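Local coordinates for protein light Chain (Clostridium botulinum, PDB 6BVD) that is the zinc-dependent protease domain of the mosaic botulinum neurotoxin type HA, which probably cleaves a SNARE protein of the synaptic vesicle fusion machinery, at residues G73-N78 and G161-T166; Y201-N206 and A370-P375. One frame throughout, in Å; residues are numbered along the deposited sequence.

Contact 1 (G73-N78 and G161-T166)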
ATOM      1  N   GLY A  73      26.313   5.634 -18.483  1.00 48.41           N
ATOM      2  CA  GLY A  73      24.906   5.266 -18.644  1.00 49.90           C
ATOM      3  C   GLY A  73      24.610   3.853 -19.135  1.00 45.67           C
ATOM      4  O   GLY A  73      25.482   2.993 -19.168  1.00 47.04           O
ATOM      5  N   TYR A  74      23.359   3.608 -19.514  1.00 36.58           N
ATOM      6  CA  TYR A  74      22.963   2.309 -20.035  1.00 30.96           C
ATOM      7  C   TYR A  74      21.929   2.495 -21.155  1.00 37.45           C
ATOM      8  O   TYR A  74      21.008   3.302 -21.035  1.00 36.97           O
ATOM      9  CB  TYR A  74      22.398   1.420 -18.909  1.00 33.25           C
ATOM     10  CG  TYR A  74      22.027   0.046 -19.390  1.00 36.53           C
ATOM     11  CD1 TYR A  74      23.008  -0.881 -19.707  1.00 37.37           C
ATOM     12  CD2 TYR A  74      20.697  -0.313 -19.581  1.00 31.32           C
ATOM     13  CE1 TYR A  74      22.680  -2.140 -20.175  1.00 37.18           C
ATOM     14  CE2 TYR A  74      20.354  -1.574 -20.055  1.00 32.57           C
ATOM     15  CZ  TYR A  74      21.363  -2.485 -20.349  1.00 39.10           C
ATOM     16  OH  TYR A  74      21.056  -3.738 -20.832  1.00 39.92           O
ATOM     17  N   PHE A  75      22.065   1.711 -22.217  1.00 33.66           N
ATOM     18  CA  PHE A  75      21.274   1.898 -23.421  1.00 32.86           C
ATOM     19  C   PHE A  75      20.604   0.610 -23.843  1.00 30.44           C
ATOM     20  O   PHE A  75      21.212  -0.444 -23.793  1.00 35.90           O
ATOM     21  CB  PHE A  75      22.163   2.425 -24.554  1.00 36.84           C
ATOM     22  CG  PHE A  75      22.750   3.768 -24.266  1.00 39.98           C
ATOM     23  CD1 PHE A  75      22.112   4.923 -24.714  1.00 37.36           C
ATOM     24  CD2 PHE A  75      23.909   3.889 -23.509  1.00 38.53           C
ATOM     25  CE1 PHE A  75      22.627   6.165 -24.434  1.00 34.02           C
ATOM     26  CE2 PHE A  75      24.434   5.139 -23.214  1.00 40.23           C
ATOM     27  CZ  PHE A  75      23.784   6.281 -23.675  1.00 37.04           C
ATOM     28  N   ASP A  76      19.344   0.711 -24.245  1.00 29.72           N
ATOM     29  CA  ASP A  76      18.589  -0.417 -24.796  1.00 30.70           C
ATOM     30  C   ASP A  76      17.380   0.113 -25.575  1.00 33.16           C
ATOM     31  O   ASP A  76      16.408   0.598 -24.986  1.00 37.66           O
ATOM     32  CB  ASP A  76      18.149  -1.367 -23.683  1.00 34.01           C
ATOM     33  CG  ASP A  76      17.475  -2.619 -24.211  1.00 36.98           C
ATOM     34  OD1 ASP A  76      17.053  -2.642 -25.399  1.00 38.40           O
ATOM     35  OD2 ASP A  76      17.363  -3.587 -23.421  1.00 39.53           O
ATOM     36  N   PRO A  77      17.433   0.017 -26.909  1.00 40.47           N
ATOM     37  CA  PRO A  77      16.402   0.600 -27.769  1.00 39.80           C
ATOM     38  C   PRO A  77      15.065  -0.091 -27.588  1.00 34.48           C
ATOM     39  O   PRO A  77      14.066   0.451 -28.015  1.00 37.18           O
ATOM     40  CB  PRO A  77      16.938   0.372 -29.192  1.00 38.81           C
ATOM     41  CG  PRO A  77      18.355  -0.044 -29.016  1.00 44.55           C
ATOM     42  CD  PRO A  77      18.461  -0.687 -27.691  1.00 39.16           C
ATOM     43  N   ASN A  78      15.059  -1.282 -26.994  1.00 42.52           N
ATOM     44  CA  ASN A  78      13.836  -2.068 -26.894  1.00 43.73           C
ATOM     45  C   ASN A  78      13.051  -1.859 -25.598  1.00 39.71           C
ATOM     46  O   ASN A  78      11.929  -2.339 -25.477  1.00 38.13           O
ATOM     47  CB  ASN A  78      14.154  -3.554 -27.055  1.00 49.24           C
ATOM     48  CG  ASN A  78      14.548  -3.907 -28.464  1.00 51.99           C
ATOM     49  OD1 ASN A  78      13.940  -3.438 -29.425  1.00 57.05           O
ATOM     50  ND2 ASN A  78      15.554  -4.750 -28.600  1.00 52.96           N
ATOM     51  N   GLY A 161      14.462   8.765 -22.381  1.00 24.61           N
ATOM     52  CA  GLY A 161      15.078   8.904 -23.699  1.00 24.96           C
ATOM     53  C   GLY A 161      16.109   7.802 -23.949  1.00 30.42           C
ATOM     54  O   GLY A 161      15.964   6.684 -23.431  1.00 27.87           O
ATOM     55  N   PRO A 162      17.162   8.103 -24.735  1.00 26.31           N
ATOM     56  CA  PRO A 162      18.187   7.104 -25.078  1.00 28.37           C
ATOM     57  C   PRO A 162      18.866   6.452 -23.883  1.00 29.22           C
ATOM     58  O   PRO A 162      18.990   5.230 -23.882  1.00 31.98           O
ATOM     59  CB  PRO A 162      19.194   7.912 -25.913  1.00 27.96           C
ATOM     60  CG  PRO A 162      18.312   8.890 -26.644  1.00 27.13           C
ATOM     61  CD  PRO A 162      17.268   9.303 -25.600  1.00 25.32           C
ATOM     62  N   ASP A 163      19.318   7.251 -22.924  1.00 27.27           N
ATOM     63  CA  ASP A 163      19.999   6.731 -21.730  1.00 30.57           C
ATOM     64  C   ASP A 163      18.967   6.349 -20.664  1.00 26.23           C
ATOM     65  O   ASP A 163      18.330   7.226 -20.074  1.00 28.30           O
ATOM     66  CB  ASP A 163      20.997   7.770 -21.198  1.00 24.90           C
ATOM     67  CG  ASP A 163      21.937   7.206 -20.114  1.00 35.12           C
ATOM     68  OD1 ASP A 163      21.575   6.221 -19.412  1.00 31.19           O
ATOM     69  OD2 ASP A 163      23.059   7.750 -19.985  1.00 38.90           O
ATOM     70  N   LEU A 164      18.806   5.049 -20.429  1.00 28.99           N
ATOM     71  CA  LEU A 164      17.821   4.555 -19.465  1.00 33.75           C
ATOM     72  C   LEU A 164      18.102   4.966 -18.028  1.00 32.00           C
ATOM     73  O   LEU A 164      17.224   4.797 -17.189  1.00 33.37           O
ATOM     74  CB  LEU A 164      17.714   3.039 -19.514  1.00 31.16           C
ATOM     75  CG  LEU A 164      17.365   2.430 -20.855  1.00 32.91           C
ATOM     76  CD1 LEU A 164      17.281   0.945 -20.716  1.00 37.05           C
ATOM     77  CD2 LEU A 164      16.051   2.998 -21.374  1.00 32.71           C
ATOM     78  N   THR A 165      19.294   5.507 -17.740  1.00 26.68           N
ATOM     79  CA  THR A 165      19.621   5.924 -16.370  1.00 26.49           C
ATOM     80  C   THR A 165      19.415   7.435 -16.143  1.00 33.80           C
ATOM     81  O   THR A 165      19.494   7.918 -15.013  1.00 36.31           O
ATOM     82  CB  THR A 165      21.095   5.569 -16.017  1.00 36.73           C
ATOM     83  OG1 THR A 165      21.973   6.377 -16.799  1.00 34.68           O
ATOM     84  CG2 THR A 165      21.401   4.117 -16.343  1.00 35.11           C
ATOM     85  N   THR A 166      19.102   8.180 -17.201  1.00 26.62           N
ATOM     86  CA  THR A 166      18.965   9.629 -17.084  1.00 27.03           C
ATOM     87  C   THR A 166      17.510  10.064 -16.855  1.00 29.20           C
ATOM     88  O   THR A 166      16.656   9.818 -17.696  1.00 35.03           O
ATOM     89  CB  THR A 166      19.486  10.342 -18.362  1.00 37.64           C
ATOM     90  OG1 THR A 166      20.821   9.939 -18.618  1.00 33.77           O
ATOM     91  CG2 THR A 166      19.436  11.860 -18.223  1.00 34.43           C
TER
HETATM   92  O   HOH W   1      18.406   3.159 -25.374  1.00 24.85           O
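L164 N donates to Y74 O over 2.9 Å where the extended backbone of 73-76 meets the turn of 162-165, their end-to-end directions 127° apart. Beside it the D163 carboxylate reaches for Y74 N, which meets OD1 at 3.2 Å from above the carboxylate plane. CG of D163 lies anti to its own backbone N (chi1 -169°), and this also puts OD1 before T165 N and T165 OG1, at 2.9 and 2.6 Å. Three donors thus grip the single oxygen OD1, which should hold the carboxylate in place. The bond from T165 N makes an Asx turn that overlaps a type I turn from D163 to T166, and this part of the loop between strands 155-158 and 168-171 docks on the loop ahead of helix 83-100. L164 CD1 comes to the edge of the Y74 ring, 3.8 Å from CD2, and also touches D76 CB. The F75 ring swings back toward 161-166, its CD1 3.2 Å from P162 O and its CE1 and CZ against D163 CB. Water 1 bridges D76 N and P162 O, accepting from the first and donating to the second. R51 ties the two loops together, hydrogen-bonding D76 O and G161 O.

Contact 2 (Y201-N206 and A370-P375)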
ATOM      1  N   TYR A 201      15.933   1.814 -13.478  1.00 30.78           N
ATOM      2  CA  TYR A 201      17.400   1.915 -13.651  1.00 32.08           C
ATOM      3  C   TYR A 201      17.931   2.974 -12.692  1.00 41.36           C
ATOM      4  O   TYR A 201      17.451   4.104 -12.675  1.00 50.73           O
ATOM      5  CB  TYR A 201      17.768   2.218 -15.112  1.00 26.90           C
ATOM      6  CG  TYR A 201      17.434   1.052 -16.038  1.00 32.86           C
ATOM      7  CD1 TYR A 201      18.372   0.051 -16.309  1.00 30.10           C
ATOM      8  CD2 TYR A 201      16.158   0.915 -16.576  1.00 27.50           C
ATOM      9  CE1 TYR A 201      18.063  -1.029 -17.120  1.00 24.61           C
ATOM     10  CE2 TYR A 201      15.835  -0.161 -17.387  1.00 29.78           C
ATOM     11  CZ  TYR A 201      16.788  -1.124 -17.658  1.00 33.05           C
ATOM     12  OH  TYR A 201      16.446  -2.189 -18.465  1.00 37.60           O
ATOM     13  N   ALA A 202      18.897   2.595 -11.862  1.00 29.99           N
ATOM     14  CA  ALA A 202      19.281   3.411 -10.728  1.00 22.49           C
ATOM     15  C   ALA A 202      20.783   3.366 -10.526  1.00 29.74           C
ATOM     16  O   ALA A 202      21.451   2.474 -11.034  1.00 29.54           O
ATOM     17  CB  ALA A 202      18.586   2.925  -9.485  1.00 31.48           C
ATOM     18  N   THR A 203      21.303   4.331  -9.778  1.00 28.99           N
ATOM     19  CA  THR A 203      22.693   4.281  -9.383  1.00 29.35           C
ATOM     20  C   THR A 203      22.740   4.108  -7.867  1.00 24.90           C
ATOM     21  O   THR A 203      21.725   4.263  -7.190  1.00 23.24           O
ATOM     22  CB  THR A 203      23.468   5.549  -9.812  1.00 29.32           C
ATOM     23  OG1 THR A 203      22.815   6.722  -9.294  1.00 30.66           O
ATOM     24  CG2 THR A 203      23.541   5.646 -11.335  1.00 20.77           C
ATOM     25  N   ALA A 204      23.921   3.777  -7.364  1.00 20.64           N
ATOM     26  CA  ALA A 204      24.192   3.644  -5.932  1.00 20.77           C
ATOM     27  C   ALA A 204      25.172   4.731  -5.493  1.00 33.45           C
ATOM     28  O   ALA A 204      25.835   5.359  -6.335  1.00 31.52           O
ATOM     29  CB  ALA A 204      24.770   2.265  -5.623  1.00 24.06           C
ATOM     30  N   PHE A 205      25.258   4.967  -4.183  1.00 27.37           N
ATOM     31  CA  PHE A 205      26.222   5.928  -3.653  1.00 25.78           C
ATOM     32  C   PHE A 205      27.065   5.248  -2.575  1.00 34.19           C
ATOM     33  O   PHE A 205      26.692   4.178  -2.111  1.00 29.25           O
ATOM     34  CB  PHE A 205      25.504   7.156  -3.093  1.00 21.47           C
ATOM     35  CG  PHE A 205      24.479   6.832  -2.023  1.00 25.71           C
ATOM     36  CD1 PHE A 205      24.836   6.814  -0.672  1.00 23.71           C
ATOM     37  CD2 PHE A 205      23.174   6.539  -2.370  1.00 25.09           C
ATOM     38  CE1 PHE A 205      23.894   6.512   0.301  1.00 19.64           C
ATOM     39  CE2 PHE A 205      22.231   6.217  -1.392  1.00 23.87           C
ATOM     40  CZ  PHE A 205      22.594   6.219  -0.063  1.00 26.97           C
ATOM     41  N   ASN A 206      28.160   5.878  -2.144  1.00 30.54           N
ATOM     42  CA  ASN A 206      29.034   5.280  -1.134  0.66 35.77           C
ATOM     43  C   ASN A 206      28.890   5.978   0.218  1.00 35.68           C
ATOM     44  O   ASN A 206      28.621   7.172   0.288  1.00 30.24           O
ATOM     45  CB  ASN A 206      30.502   5.327  -1.602  0.66 34.76           C
ATOM     46  CG  ASN A 206      31.448   4.632  -0.639  0.66 36.91           C
ATOM     47  OD1 ASN A 206      32.082   5.274   0.201  0.66 38.82           O
ATOM     48  ND2 ASN A 206      31.550   3.315  -0.760  0.66 32.65           N
ATOM     49  N   ALA A 370      28.101  13.941  -5.221  1.00 31.19           N
ATOM     50  CA  ALA A 370      28.589  12.611  -4.837  1.00 33.09           C
ATOM     51  C   ALA A 370      28.747  11.713  -6.062  1.00 35.47           C
ATOM     52  O   ALA A 370      28.003  11.840  -7.049  1.00 29.55           O
ATOM     53  CB  ALA A 370      27.646  11.953  -3.814  1.00 32.88           C
ATOM     54  N   GLU A 371      29.696  10.776  -5.981  1.00 32.66           N
ATOM     55  CA  GLU A 371      29.952   9.880  -7.097  1.00 31.89           C
ATOM     56  C   GLU A 371      28.773   8.923  -7.255  1.00 35.35           C
ATOM     57  O   GLU A 371      28.215   8.433  -6.260  1.00 31.36           O
ATOM     58  CB  GLU A 371      31.264   9.100  -6.883  1.00 33.61           C
ATOM     59  CG  GLU A 371      31.740   8.325  -8.113  1.00 41.33           C
ATOM     60  CD  GLU A 371      33.103   7.630  -7.903  1.00 44.42           C
ATOM     61  OE1 GLU A 371      33.742   7.861  -6.852  1.00 39.74           O
ATOM     62  OE2 GLU A 371      33.537   6.880  -8.810  1.00 35.30           O
ATOM     63  N   ASN A 372      28.385   8.677  -8.502  1.00 29.21           N
ATOM     64  CA  ASN A 372      27.374   7.667  -8.820  1.00 37.11           C
ATOM     65  C   ASN A 372      28.050   6.354  -9.141  1.00 40.93           C
ATOM     66  O   ASN A 372      29.105   6.352  -9.776  1.00 35.67           O
ATOM     67  CB  ASN A 372      26.496   8.106 -10.007  1.00 29.22           C
ATOM     68  CG  ASN A 372      25.713   9.365  -9.715  1.00 36.34           C
ATOM     69  OD1 ASN A 372      25.220   9.559  -8.607  1.00 31.59           O
ATOM     70  ND2 ASN A 372      25.617  10.244 -10.703  1.00 37.90           N
ATOM     71  N   PHE A 373      27.477   5.245  -8.671  1.00 30.96           N
ATOM     72  CA  PHE A 373      28.023   3.919  -8.975  1.00 30.35           C
ATOM     73  C   PHE A 373      27.013   3.012  -9.678  1.00 38.18           C
ATOM     74  O   PHE A 373      25.804   3.081  -9.426  1.00 34.82           O
ATOM     75  CB  PHE A 373      28.532   3.225  -7.701  1.00 33.52           C
ATOM     76  CG  PHE A 373      29.670   3.944  -7.029  1.00 36.05           C
ATOM     77  CD1 PHE A 373      30.984   3.641  -7.345  1.00 39.36           C
ATOM     78  CD2 PHE A 373      29.422   4.950  -6.110  1.00 35.61           C
ATOM     79  CE1 PHE A 373      32.040   4.307  -6.726  1.00 37.65           C
ATOM     80  CE2 PHE A 373      30.458   5.623  -5.489  1.00 37.77           C
ATOM     81  CZ  PHE A 373      31.780   5.301  -5.796  1.00 37.52           C
ATOM     82  N   GLY A 374      27.512   2.163 -10.569  1.00 34.80           N
ATOM     83  CA  GLY A 374      26.648   1.225 -11.252  1.00 29.20           C
ATOM     84  C   GLY A 374      26.804   1.384 -12.750  1.00 35.65           C
ATOM     85  O   GLY A 374      27.921   1.477 -13.246  1.00 38.08           O
ATOM     86  N   PRO A 375      25.684   1.460 -13.476  1.00 39.00           N
ATOM     87  CA  PRO A 375      24.323   1.484 -12.935  1.00 31.09           C
ATOM     88  C   PRO A 375      23.689   0.107 -12.736  1.00 32.60           C
ATOM     89  O   PRO A 375      24.251  -0.920 -13.137  1.00 29.02           O
ATOM     90  CB  PRO A 375      23.557   2.280 -13.997  1.00 35.21           C
ATOM     91  CG  PRO A 375      24.175   1.869 -15.266  1.00 35.75           C
ATOM     92  CD  PRO A 375      25.687   1.708 -14.934  1.00 39.86           C
TER
HETATM   93  O   HOH W   2      28.870   8.375  -3.474  1.00 28.23           O
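Strands 201-208 and 373-377 are neighbours in a five-stranded antiparallel sheet of the light chain, and A204 and F373 form a hydrogen-bonded pair. A204 N donates a hydrogen bond to F373 O and F373 N donates one to A204 O, each 2.9 Å. The short segment axes lie 4.8 Å apart.

The side chains of both residues go to the same face of the sheet, where A204 CB and F373 CB are 4.4 Å apart. CG of F373 stands anti to its carbonyl carbon (chi1 -63°), turning the ring along 201-206: A204 O lies in the ring plane at its edge, while F373 CE2 reaches N206 CB at 3.9 Å. L217 of strand 215-219, on the other side of 201-208 from 373-377, also packs on this ring. Past the paired residues, water 2 bridges the segments, accepting from N206 N and donating to E371 O.

T203 crosses the N372 side chain, with T203 CB and N372 CB 4.0 Å apart; T203 OG1 is hydrogen-bonded to K220 NZ. At the other end P375 follows a cis peptide bond, and P375 CB rests 3.6 Å from A202 O. G374, between F373 and P375, has a positive phi of 125°, where a side chain would be jammed against the preceding carbonyl O. The backbones bond again through A202 and F376, so T203 alone faces both G374 and P375. One residue opposite two between these bonds is consistent with a beta bulge within the antiparallel sheet.

How the contacts relate
Contacts 1 and 2 have centres about 15 Å apart and meet directly, so the two docked loops of contact 1 pack against the strand pair of contact 2. Y74 and T165 both touch P375: Y74 CB is 4.1 Å from P375 CG, and T165 CG2 is 3.7 Å from P375 CB. Y201 is the other point of meeting, its CE1 3.7 Å from Y74 CD2 and its CB 3.4 Å from L164 O. Neither contact includes the zinc ligands H228, H232 and E266. The side chains of T165 and N372 lie about 14 and 11 Å from the zinc ion, and neither is near enough to touch it.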